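Local coordinates for cutm, flavoprotein of carbon monoxide dehydrogenase (Hydrogenophaga pseudoflava, PDB 1FFV) that binds FAD as the flavoprotein of carbon monoxide dehydrogenase and probably passes electrons taken from CO, through the flavin, to an external acceptor, at residues 1-9 with 41-49; 72-82 with 104-115. One frame throughout, in Å; residues are numbered along the deposited sequence.

Contact 1: 1-9 with 41-49; sequences MIPPRFEYH and MKLRFAQPE
Arg44 reaches across to the carbonyl oxygen of Ile2 and grips it side-on with two nitrogens. Arg44 NE stands 3.0 Å from Ile2 O and nearly in line with the carbonyl, whereas Arg44 NH2, 3.2 Å from Ile2 O, sits 48° above the carbonyl plane. Pro4 N lies over the rim of one guanidinium face, and Pro4 CD meets Arg44 CD at 3.9 Å. A sharp bend at chi2 (-92°) carries the arginine chain back over this proline; beyond the contact, Arg44 NH2 salt-bridges an acidic side chain of a neighbouring chain. Lys42 runs alongside Met1, Lys42 CE being 3.7 Å from Met1 SD, and Lys42 NZ bonds to the backbone of a different neighbouring chain. Met41 crosses Phe6 at about a right angle: Met41 SD lies 5.4 Å from the Phe6 ring centroid, an oblique Met-aromatic approach, and Met41 CE touches Phe6 CD2 at 3.6 Å. Behind these, Met1 N donates to Lys42 O, and a Schellman motif with Arg44 at positive phi ends helix 37-42. Farther on, Glu7 N donates to Glu49 O over 2.8 Å, nearly straight at 170°. Strand 7-9 continues beside parallel strand 50-53, whose Leu51 touches Phe6 and Met41.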
loop_
_atom_site.group_PDB
_atom_site.type_symbol
_atom_site.label_atom_id
_atom_site.label_comp_id
_atom_site.label_asym_id
_atom_site.label_seq_id
_atom_site.Cartn_x
_atom_site.Cartn_y
_atom_site.Cartn_z
ATOM N N MET C 1 26.238 6.012 14.741
ATOM C CA MET C 1 25.384 7.091 14.244
ATOM C C MET C 1 24.626 7.768 15.381
ATOM O O MET C 1 24.433 8.986 15.382
ATOM C CB MET C 1 24.367 6.534 13.237
ATOM C CG MET C 1 23.476 7.582 12.580
ATOM S SD MET C 1 24.418 8.616 11.435
ATOM C CE MET C 1 23.083 9.500 10.575
ATOM N N ILE C 2 24.192 6.957 16.340
ATOM C CA ILE C 2 23.407 7.418 17.479
ATOM C C ILE C 2 24.225 7.875 18.683
ATOM O O ILE C 2 24.848 7.056 19.365
ATOM C CB ILE C 2 22.435 6.304 17.926
ATOM C CG1 ILE C 2 21.602 5.837 16.726
ATOM C CG2 ILE C 2 21.545 6.782 19.072
ATOM C CD1 ILE C 2 20.842 6.946 16.040
ATOM N N PRO C 3 24.226 9.192 18.963
ATOM C CA PRO C 3 24.978 9.721 20.103
ATOM C C PRO C 3 24.235 9.403 21.394
ATOM O O PRO C 3 23.002 9.280 21.396
ATOM C CB PRO C 3 24.994 11.229 19.828
ATOM C CG PRO C 3 23.700 11.457 19.182
ATOM C CD PRO C 3 23.578 10.288 18.220
ATOM N N PRO C 4 24.970 9.242 22.506
ATOM C CA PRO C 4 24.325 8.941 23.789
ATOM C C PRO C 4 23.479 10.126 24.271
ATOM O O PRO C 4 23.563 11.231 23.722
ATOM C CB PRO C 4 25.516 8.680 24.713
ATOM C CG PRO C 4 26.575 9.557 24.139
ATOM C CD PRO C 4 26.431 9.323 22.658
ATOM N N ARG C 5 22.628 9.879 25.263
ATOM C CA ARG C 5 21.774 10.929 25.823
ATOM C C ARG C 5 22.585 11.980 26.583
ATOM O O ARG C 5 23.596 11.654 27.207
ATOM C CB ARG C 5 20.693 10.306 26.719
ATOM C CG ARG C 5 19.381 10.071 25.986
ATOM C CD ARG C 5 18.515 8.972 26.592
ATOM N NE ARG C 5 18.246 9.169 28.014
ATOM C CZ ARG C 5 18.025 8.172 28.875
ATOM N NH1 ARG C 5 18.027 6.909 28.447
ATOM N NH2 ARG C 5 17.876 8.429 30.177
ATOM N N PHE C 6 22.167 13.241 26.480
ATOM C CA PHE C 6 22.837 14.354 27.160
ATOM C C PHE C 6 21.898 15.541 27.369
ATOM O O PHE C 6 20.875 15.659 26.685
ATOM C CB PHE C 6 24.063 14.819 26.361
ATOM C CG PHE C 6 23.746 15.301 24.965
ATOM C CD1 PHE C 6 23.316 16.601 24.740
ATOM C CD2 PHE C 6 23.883 14.450 23.874
ATOM C CE1 PHE C 6 23.027 17.043 23.452
ATOM C CE2 PHE C 6 23.597 14.885 22.581
ATOM C CZ PHE C 6 23.169 16.181 22.370
ATOM N N GLU C 7 22.236 16.400 28.333
ATOM C CA GLU C 7 21.453 17.603 28.600
ATOM C C GLU C 7 21.991 18.720 27.707
ATOM O O GLU C 7 23.192 18.793 27.441
ATOM C CB GLU C 7 21.541 18.011 30.074
ATOM C CG GLU C 7 20.394 17.499 30.960
ATOM C CD GLU C 7 19.835 18.593 31.890
ATOM O OE1 GLU C 7 20.570 19.056 32.802
ATOM O OE2 GLU C 7 18.659 19.001 31.694
ATOM N N TYR C 8 21.102 19.587 27.240
ATOM C CA TYR C 8 21.490 20.675 26.348
ATOM C C TYR C 8 21.341 22.050 26.995
ATOM O O TYR C 8 20.362 22.319 27.698
ATOM C CB TYR C 8 20.662 20.585 25.062
ATOM C CG TYR C 8 20.892 21.682 24.044
ATOM C CD1 TYR C 8 21.949 21.618 23.136
ATOM C CD2 TYR C 8 20.016 22.760 23.954
ATOM C CE1 TYR C 8 22.119 22.601 22.163
ATOM C CE2 TYR C 8 20.173 23.743 22.990
ATOM C CZ TYR C 8 21.221 23.658 22.099
ATOM O OH TYR C 8 21.354 24.636 21.143
ATOM N N HIS C 9 22.327 22.913 26.756
ATOM C CA HIS C 9 22.334 24.272 27.295
ATOM C C HIS C 9 22.733 25.237 26.176
ATOM O O HIS C 9 23.642 24.940 25.399
ATOM C CB HIS C 9 23.351 24.400 28.437
ATOM C CG HIS C 9 23.226 23.344 29.496
ATOM N ND1 HIS C 9 22.447 23.505 30.623
ATOM C CD2 HIS C 9 23.805 22.124 29.610
ATOM C CE1 HIS C 9 22.555 22.430 31.387
ATOM N NE2 HIS C 9 23.374 21.578 30.795
ATOM N N MET C 41 30.835 11.753 19.225
ATOM C CA MET C 41 29.708 11.332 20.045
ATOM C C MET C 41 28.875 10.268 19.331
ATOM O O MET C 41 28.458 9.281 19.947
ATOM C CB MET C 41 28.853 12.534 20.439
ATOM C CG MET C 41 29.541 13.472 21.424
ATOM S SD MET C 41 28.479 14.833 21.924
ATOM C CE MET C 41 27.313 13.966 22.987
ATOM N N LYS C 42 28.687 10.439 18.025
ATOM C CA LYS C 42 27.935 9.475 17.230
ATOM C C LYS C 42 28.640 8.115 17.195
ATOM O O LYS C 42 27.994 7.087 17.030
ATOM C CB LYS C 42 27.701 10.017 15.819
ATOM C CG LYS C 42 26.687 11.156 15.784
ATOM C CD LYS C 42 26.733 11.941 14.489
ATOM C CE LYS C 42 26.367 11.089 13.288
ATOM N NZ LYS C 42 26.412 11.926 12.050
ATOM N N LEU C 43 29.958 8.116 17.383
ATOM C CA LEU C 43 30.747 6.883 17.402
ATOM C C LEU C 43 31.024 6.409 18.838
ATOM O O LEU C 43 31.725 5.416 19.045
ATOM C CB LEU C 43 32.081 7.089 16.683
ATOM C CG LEU C 43 32.021 7.385 15.187
ATOM C CD1 LEU C 43 33.424 7.615 14.637
ATOM C CD2 LEU C 43 31.350 6.232 14.465
ATOM N N ARG C 44 30.487 7.128 19.819
ATOM C CA ARG C 44 30.675 6.806 21.235
ATOM C C ARG C 44 32.148 6.881 21.714
ATOM O O ARG C 44 32.570 6.089 22.556
ATOM C CB ARG C 44 30.069 5.430 21.567
ATOM C CG ARG C 44 28.616 5.225 21.106
ATOM C CD ARG C 44 27.567 5.601 22.150
ATOM N NE ARG C 44 26.205 5.521 21.612
ATOM C CZ ARG C 44 25.122 5.173 22.309
ATOM N NH1 ARG C 44 25.213 4.857 23.592
ATOM N NH2 ARG C 44 23.931 5.170 21.722
ATOM N N PHE C 45 32.931 7.798 21.141
ATOM C CA PHE C 45 34.327 8.004 21.548
ATOM C C PHE C 45 34.302 8.973 22.720
ATOM O O PHE C 45 35.155 8.923 23.607
ATOM C CB PHE C 45 35.149 8.661 20.442
ATOM C CG PHE C 45 35.549 7.740 19.338
ATOM C CD1 PHE C 45 35.377 6.358 19.459
ATOM C CD2 PHE C 45 36.070 8.258 18.149
ATOM C CE1 PHE C 45 35.713 5.501 18.407
ATOM C CE2 PHE C 45 36.412 7.419 17.086
ATOM C CZ PHE C 45 36.231 6.034 17.213
ATOM N N ALA C 46 33.357 9.902 22.656
ATOM C CA ALA C 46 33.151 10.907 23.688
ATOM C C ALA C 46 31.692 10.782 24.095
ATOM O O ALA C 46 30.822 10.584 23.242
ATOM C CB ALA C 46 33.427 12.301 23.133
ATOM N N GLN C 47 31.429 10.853 25.397
ATOM C CA GLN C 47 30.063 10.746 25.905
ATOM C C GLN C 47 29.782 11.749 27.016
ATOM O O GLN C 47 29.483 11.365 28.149
ATOM C CB GLN C 47 29.783 9.321 26.394
ATOM C CG GLN C 47 29.979 8.275 25.314
ATOM C CD GLN C 47 29.628 6.874 25.762
ATOM O OE1 GLN C 47 28.447 6.513 25.786
ATOM N NE2 GLN C 47 30.641 6.069 26.084
ATOM N N PRO C 48 29.900 13.056 26.711
ATOM C CA PRO C 48 29.637 14.061 27.743
ATOM C C PRO C 48 28.154 14.075 28.122
ATOM O O PRO C 48 27.279 13.884 27.273
ATOM C CB PRO C 48 30.077 15.364 27.068
ATOM C CG PRO C 48 29.804 15.108 25.621
ATOM C CD PRO C 48 30.289 13.695 25.440
ATOM N N GLU C 49 27.876 14.252 29.408
ATOM C CA GLU C 49 26.496 14.281 29.869
ATOM C C GLU C 49 25.820 15.632 29.632
ATOM O O GLU C 49 24.594 15.731 29.635
ATOM C CB GLU C 49 26.423 13.836 31.335
ATOM C CG GLU C 49 26.798 12.355 31.487
ATOM C CD GLU C 49 26.944 11.877 32.930
ATOM O OE1 GLU C 49 27.211 10.661 33.116
ATOM O OE2 GLU C 49 26.806 12.695 33.874
#

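Contact 2: 72-82 with 104-115; sequences IGAMTVENDLI and PQVRNRGTIGGD. With FAD (flavin-adenine dinucleotide), chain J.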
loop_
_atom_site.group_PDB
_atom_site.type_symbol
_atom_site.label_atom_id
_atom_site.label_comp_id
_atom_site.label_asym_id
_atom_site.label_seq_id
_atom_site.Cartn_x
_atom_site.Cartn_y
_atom_site.Cartn_z
ATOM N N ILE C 72 39.430 37.902 15.044
ATOM C CA ILE C 72 38.489 36.931 14.510
ATOM C C ILE C 72 37.740 36.204 15.632
ATOM O O ILE C 72 38.359 35.549 16.480
ATOM C CB ILE C 72 39.226 35.882 13.641
ATOM C CG1 ILE C 72 40.001 36.576 12.514
ATOM C CG2 ILE C 72 38.234 34.899 13.059
ATOM C CD1 ILE C 72 40.905 35.652 11.713
ATOM N N GLY C 73 36.411 36.321 15.626
ATOM C CA GLY C 73 35.604 35.652 16.636
ATOM C C GLY C 73 35.807 34.147 16.582
ATOM O O GLY C 73 35.826 33.559 15.499
ATOM N N ALA C 74 35.962 33.519 17.743
ATOM C CA ALA C 74 36.178 32.073 17.808
ATOM C C ALA C 74 35.127 31.282 17.036
ATOM O O ALA C 74 35.428 30.222 16.482
ATOM C CB ALA C 74 36.221 31.608 19.255
ATOM N N MET C 75 33.899 31.800 16.997
ATOM C CA MET C 75 32.804 31.135 16.305
ATOM C C MET C 75 32.672 31.461 14.817
ATOM O O MET C 75 31.660 31.129 14.186
ATOM C CB MET C 75 31.483 31.375 17.037
ATOM C CG MET C 75 31.347 30.582 18.330
ATOM S SD MET C 75 31.519 28.800 18.066
ATOM C CE MET C 75 29.908 28.388 17.564
ATOM N N THR C 76 33.686 32.120 14.260
ATOM C CA THR C 76 33.674 32.430 12.839
ATOM C C THR C 76 33.726 31.098 12.098
ATOM O O THR C 76 34.570 30.248 12.364
ATOM C CB THR C 76 34.896 33.269 12.401
ATOM O OG1 THR C 76 34.869 34.537 13.063
ATOM C CG2 THR C 76 34.884 33.491 10.891
ATOM N N VAL C 77 32.800 30.930 11.172
ATOM C CA VAL C 77 32.696 29.724 10.373
ATOM C C VAL C 77 33.756 29.737 9.249
ATOM O O VAL C 77 34.118 30.809 8.747
ATOM C CB VAL C 77 31.228 29.620 9.871
ATOM C CG1 VAL C 77 31.144 29.408 8.378
ATOM C CG2 VAL C 77 30.489 28.556 10.663
ATOM N N GLU C 78 34.268 28.560 8.880
ATOM C CA GLU C 78 35.304 28.458 7.845
ATOM C C GLU C 78 35.038 29.242 6.549
ATOM O O GLU C 78 35.941 29.912 6.040
ATOM C CB GLU C 78 35.616 26.993 7.519
ATOM C CG GLU C 78 36.149 26.147 8.691
ATOM C CD GLU C 78 37.556 26.549 9.158
ATOM O OE1 GLU C 78 37.996 26.049 10.214
ATOM O OE2 GLU C 78 38.233 27.349 8.472
ATOM N N ASN C 79 33.812 29.174 6.026
ATOM C CA ASN C 79 33.461 29.894 4.798
ATOM C C ASN C 79 33.450 31.420 4.963
ATOM O O ASN C 79 33.670 32.159 4.003
ATOM C CB ASN C 79 32.116 29.420 4.243
ATOM C CG ASN C 79 32.215 28.089 3.515
ATOM O OD1 ASN C 79 31.247 27.326 3.511
ATOM N ND2 ASN C 79 33.354 27.810 2.892
ATOM N N ASP C 80 33.175 31.888 6.179
ATOM C CA ASP C 80 33.162 33.320 6.457
ATOM C C ASP C 80 34.590 33.837 6.524
ATOM O O ASP C 80 34.847 35.030 6.363
ATOM C CB ASP C 80 32.424 33.605 7.762
ATOM C CG ASP C 80 30.921 33.599 7.587
ATOM O OD1 ASP C 80 30.427 32.943 6.651
ATOM O OD2 ASP C 80 30.227 34.278 8.368
ATOM N N LEU C 81 35.513 32.913 6.763
ATOM C CA LEU C 81 36.928 33.213 6.827
ATOM C C LEU C 81 37.386 33.418 5.381
ATOM O O LEU C 81 38.164 34.324 5.080
ATOM C CB LEU C 81 37.651 32.018 7.438
ATOM C CG LEU C 81 38.804 32.272 8.394
ATOM C CD1 LEU C 81 38.317 33.069 9.595
ATOM C CD2 LEU C 81 39.390 30.939 8.820
ATOM N N ILE C 82 36.860 32.578 4.492
ATOM C CA ILE C 82 37.176 32.620 3.070
ATOM C C ILE C 82 36.577 33.839 2.377
ATOM O O ILE C 82 37.211 34.443 1.511
ATOM C CB ILE C 82 36.643 31.356 2.349
ATOM C CG1 ILE C 82 37.338 30.106 2.885
ATOM C CG2 ILE C 82 36.833 31.466 0.840
ATOM C CD1 ILE C 82 36.753 28.819 2.335
ATOM N N PRO C 104 32.297 22.292 1.426
ATOM C CA PRO C 104 31.379 23.415 1.669
ATOM C C PRO C 104 30.427 23.291 2.861
ATOM O O PRO C 104 30.315 24.221 3.655
ATOM C CB PRO C 104 30.627 23.536 0.344
ATOM C CG PRO C 104 31.663 23.134 -0.652
ATOM C CD PRO C 104 32.253 21.898 0.007
ATOM N N GLN C 105 29.759 22.151 2.997
ATOM C CA GLN C 105 28.825 21.953 4.105
ATOM C C GLN C 105 29.503 22.043 5.454
ATOM O O GLN C 105 29.026 22.736 6.349
ATOM C CB GLN C 105 28.114 20.605 3.994
ATOM C CG GLN C 105 27.075 20.545 2.908
ATOM C CD GLN C 105 27.613 19.978 1.614
ATOM O OE1 GLN C 105 28.700 20.361 1.166
ATOM N NE2 GLN C 105 26.861 19.060 1.009
ATOM N N VAL C 106 30.601 21.311 5.608
ATOM C CA VAL C 106 31.353 21.311 6.852
ATOM C C VAL C 106 31.817 22.728 7.166
ATOM O O VAL C 106 31.714 23.185 8.302
ATOM C CB VAL C 106 32.562 20.350 6.771
ATOM C CG1 VAL C 106 33.357 20.364 8.086
ATOM C CG2 VAL C 106 32.078 18.936 6.467
ATOM N N ARG C 107 32.259 23.450 6.143
ATOM C CA ARG C 107 32.730 24.814 6.333
ATOM C C ARG C 107 31.665 25.835 6.713
ATOM O O ARG C 107 31.995 26.971 7.030
ATOM C CB ARG C 107 33.513 25.285 5.114
ATOM C CG ARG C 107 34.875 24.631 5.001
ATOM C CD ARG C 107 35.760 25.392 4.037
ATOM N NE ARG C 107 35.138 25.490 2.725
ATOM C CZ ARG C 107 35.295 24.595 1.764
ATOM N NH1 ARG C 107 36.066 23.536 1.963
ATOM N NH2 ARG C 107 34.655 24.746 0.619
ATOM N N ASN C 108 30.393 25.455 6.638
ATOM C CA ASN C 108 29.298 26.347 7.024
ATOM C C ASN C 108 29.015 26.210 8.524
ATOM O O ASN C 108 28.207 26.957 9.075
ATOM C CB ASN C 108 28.014 26.013 6.256
ATOM C CG ASN C 108 27.975 26.615 4.857
ATOM O OD1 ASN C 108 27.320 26.055 3.961
ATOM N ND2 ASN C 108 28.632 27.755 4.666
ATOM N N ARG C 109 29.657 25.242 9.176
ATOM C CA ARG C 109 29.448 25.004 10.605
ATOM C C ARG C 109 30.756 24.993 11.403
ATOM O O ARG C 109 30.844 25.587 12.475
ATOM C CB ARG C 109 28.703 23.684 10.823
ATOM C CG ARG C 109 27.288 23.631 10.235
ATOM C CD ARG C 109 26.342 24.658 10.856
ATOM N NE ARG C 109 26.270 24.526 12.312
ATOM C CZ ARG C 109 25.720 25.421 13.135
ATOM N NH1 ARG C 109 25.175 26.534 12.658
ATOM N NH2 ARG C 109 25.754 25.216 14.445
ATOM N N GLY C 110 31.766 24.314 10.870
ATOM C CA GLY C 110 33.047 24.250 11.541
ATOM C C GLY C 110 33.610 25.641 11.733
ATOM O O GLY C 110 33.589 26.468 10.806
ATOM N N THR C 111 34.100 25.902 12.944
ATOM C CA THR C 111 34.672 27.204 13.277
ATOM C C THR C 111 36.188 27.151 13.438
ATOM O O THR C 111 36.753 26.105 13.757
ATOM C CB THR C 111 34.067 27.771 14.577
ATOM O OG1 THR C 111 34.473 26.964 15.684
ATOM C CG2 THR C 111 32.546 27.778 14.504
ATOM N N ILE C 112 36.838 28.287 13.199
ATOM C CA ILE C 112 38.284 28.387 13.341
ATOM C C ILE C 112 38.660 28.072 14.795
ATOM O O ILE C 112 39.634 27.356 15.051
ATOM C CB ILE C 112 38.792 29.793 12.935
ATOM C CG1 ILE C 112 40.294 29.928 13.242
ATOM C CG2 ILE C 112 37.969 30.873 13.630
ATOM C CD1 ILE C 112 40.941 31.171 12.633
ATOM N N GLY C 113 37.860 28.586 15.730
ATOM C CA GLY C 113 38.089 28.339 17.144
ATOM C C GLY C 113 37.966 26.868 17.528
ATOM O O GLY C 113 38.745 26.378 18.350
ATOM N N GLY C 114 36.994 26.165 16.947
ATOM C CA GLY C 114 36.826 24.750 17.235
ATOM C C GLY C 114 37.940 23.918 16.618
ATOM O O GLY C 114 38.404 22.927 17.195
ATOM N N ASP C 115 38.383 24.339 15.438
ATOM C CA ASP C 115 39.449 23.646 14.725
ATOM C C ASP C 115 40.726 23.731 15.552
ATOM O O ASP C 115 41.513 22.789 15.589
ATOM C CB ASP C 115 39.668 24.285 13.342
ATOM C CG ASP C 115 40.499 23.410 12.414
ATOM O OD1 ASP C 115 41.748 23.435 12.524
ATOM O OD2 ASP C 115 39.899 22.703 11.572
HETATM P PA FAD J . 33.392 21.182 17.687
HETATM O O1A FAD J . 32.456 21.650 18.725
HETATM O O2A FAD J . 33.068 20.099 16.939
HETATM O O5B FAD J . 34.619 20.867 18.478
HETATM C C5B FAD J . 35.210 21.847 19.306
HETATM C C4B FAD J . 36.125 21.133 20.292
HETATM O O4B FAD J . 36.866 22.229 20.912
HETATM C C3B FAD J . 35.465 20.517 21.496
HETATM O O3B FAD J . 36.282 19.769 22.322
HETATM C C2B FAD J . 34.843 21.762 22.089
HETATM O O2B FAD J . 34.382 21.517 23.374
HETATM C C1B FAD J . 35.996 22.716 22.035
HETATM N N9A FAD J . 35.698 24.078 21.629
HETATM C C8A FAD J . 35.034 24.490 20.501
HETATM N N7A FAD J . 34.929 25.814 20.419
HETATM C C5A FAD J . 35.549 26.280 21.550
HETATM C C6A FAD J . 35.780 27.632 22.038
HETATM N N6A FAD J . 35.386 28.716 21.426
HETATM N N1A FAD J . 36.449 27.694 23.225
HETATM C C2A FAD J . 36.877 26.598 23.891
HETATM N N3A FAD J . 36.716 25.330 23.520
HETATM C C4A FAD J . 36.050 25.217 22.334
HETATM N N1 FAD J . 39.486 20.107 9.815
HETATM C C2 FAD J . 40.622 20.492 9.252
HETATM O O2 FAD J . 41.348 21.259 9.791
HETATM N N3 FAD J . 41.045 20.021 7.986
HETATM C C4 FAD J . 40.293 19.132 7.268
HETATM O O4 FAD J . 40.687 18.754 6.183
HETATM C C4X FAD J . 39.045 18.693 7.872
HETATM N N5 FAD J . 38.270 17.824 7.218
HETATM C C5X FAD J . 37.113 17.445 7.822
HETATM C C6 FAD J . 36.315 16.535 7.127
HETATM C C7 FAD J . 35.138 16.091 7.639
HETATM C C7M FAD J . 34.299 15.103 6.866
HETATM C C8 FAD J . 34.685 16.560 8.922
HETATM C C8M FAD J . 33.382 16.079 9.516
HETATM C C9 FAD J . 35.471 17.478 9.634
HETATM C C9A FAD J . 36.671 17.918 9.090
HETATM N N10 FAD J . 37.520 18.846 9.760
HETATM C C10 FAD J . 38.674 19.230 9.182
HETATM C "C1'" FAD J . 37.090 19.397 11.087
HETATM C "C2'" FAD J . 36.384 20.818 11.292
HETATM O "O2'" FAD J . 37.409 21.316 10.474
HETATM C "C3'" FAD J . 36.446 20.432 12.758
HETATM O "O3'" FAD J . 35.123 20.790 12.297
HETATM C "C4'" FAD J . 36.095 21.431 13.840
HETATM O "O4'" FAD J . 37.389 20.779 14.050
HETATM C "C5'" FAD J . 36.012 21.162 15.347
HETATM O "O5'" FAD J . 35.462 22.650 15.065
HETATM P P FAD J . 33.993 22.874 15.430
HETATM O O1P FAD J . 33.783 24.388 15.205
HETATM O O2P FAD J . 33.109 22.091 14.707
HETATM O O3P FAD J . 33.819 22.465 16.834
HETATM O O HOH W 1 36.351 24.114 11.388
#
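The Asn79 amide stands at the edge of the Arg107 guanidinium, the two planes 75° apart, while Pro104 N lies 3.4 Å above one face of the Arg107 group, toward its rim. Ile82 CD1 approaches Arg107 NE obliquely at 3.7 Å, and Arg107 NH1 bonds to Ile101 O. Glu78 CB packs on Arg107 CG at 3.5 Å, beside the bond from Asn79 N to Arg107 O. Bonds from Glu78 N to Gly110 O and from Ile112 N to Thr76 O flank the single bridge between Val77 and Thr111; Gly113 N to Ala74 O follows beyond it. Placed between its own backbone N and carbonyl carbon (chi1 67°), Thr111 OG1 accepts from Gly114 N as the N-cap of helix 112-117. Thr111 OG1 also donates to FAD O1P at 2.7 Å, and Thr111 N reaches FAD O1P at the same 2.7 Å. A water donates to Glu78 OE1 and Thr111 O and also bonds to FAD O2', while Glu78 OE2 is held by His125. Asp115 OD2 accepts from FAD O2' at 3.1 Å. A capped helix start gripping the phosphate forms part of the FAD site of this molybdopterin dehydrogenase-type FAD-binding domain.

From the N terminus the chain runs through strand 7-9, helix 14-24, strand 28-31 and helix 37-42 before residues 41-49 return to 1-9, so contact 1 closes a loop with 31 residues between its segments. Only then does contact 2 open: 72-82 leaves strand 69-73, and after 21 intervening residues, 13 of them helical, 104-115 comes back against it. The two loops therefore follow in series, neither nesting nor crossing. Contact 1 ties the residues leading into edge strand 7-9 to the end of helix 37-42 and the lead-in to strand 50-53; contact 2 sets the end of strand 69-73 and the start of helix 78-83 against 104-111 and the start of helix 112-117. Their centres are 22 Å apart.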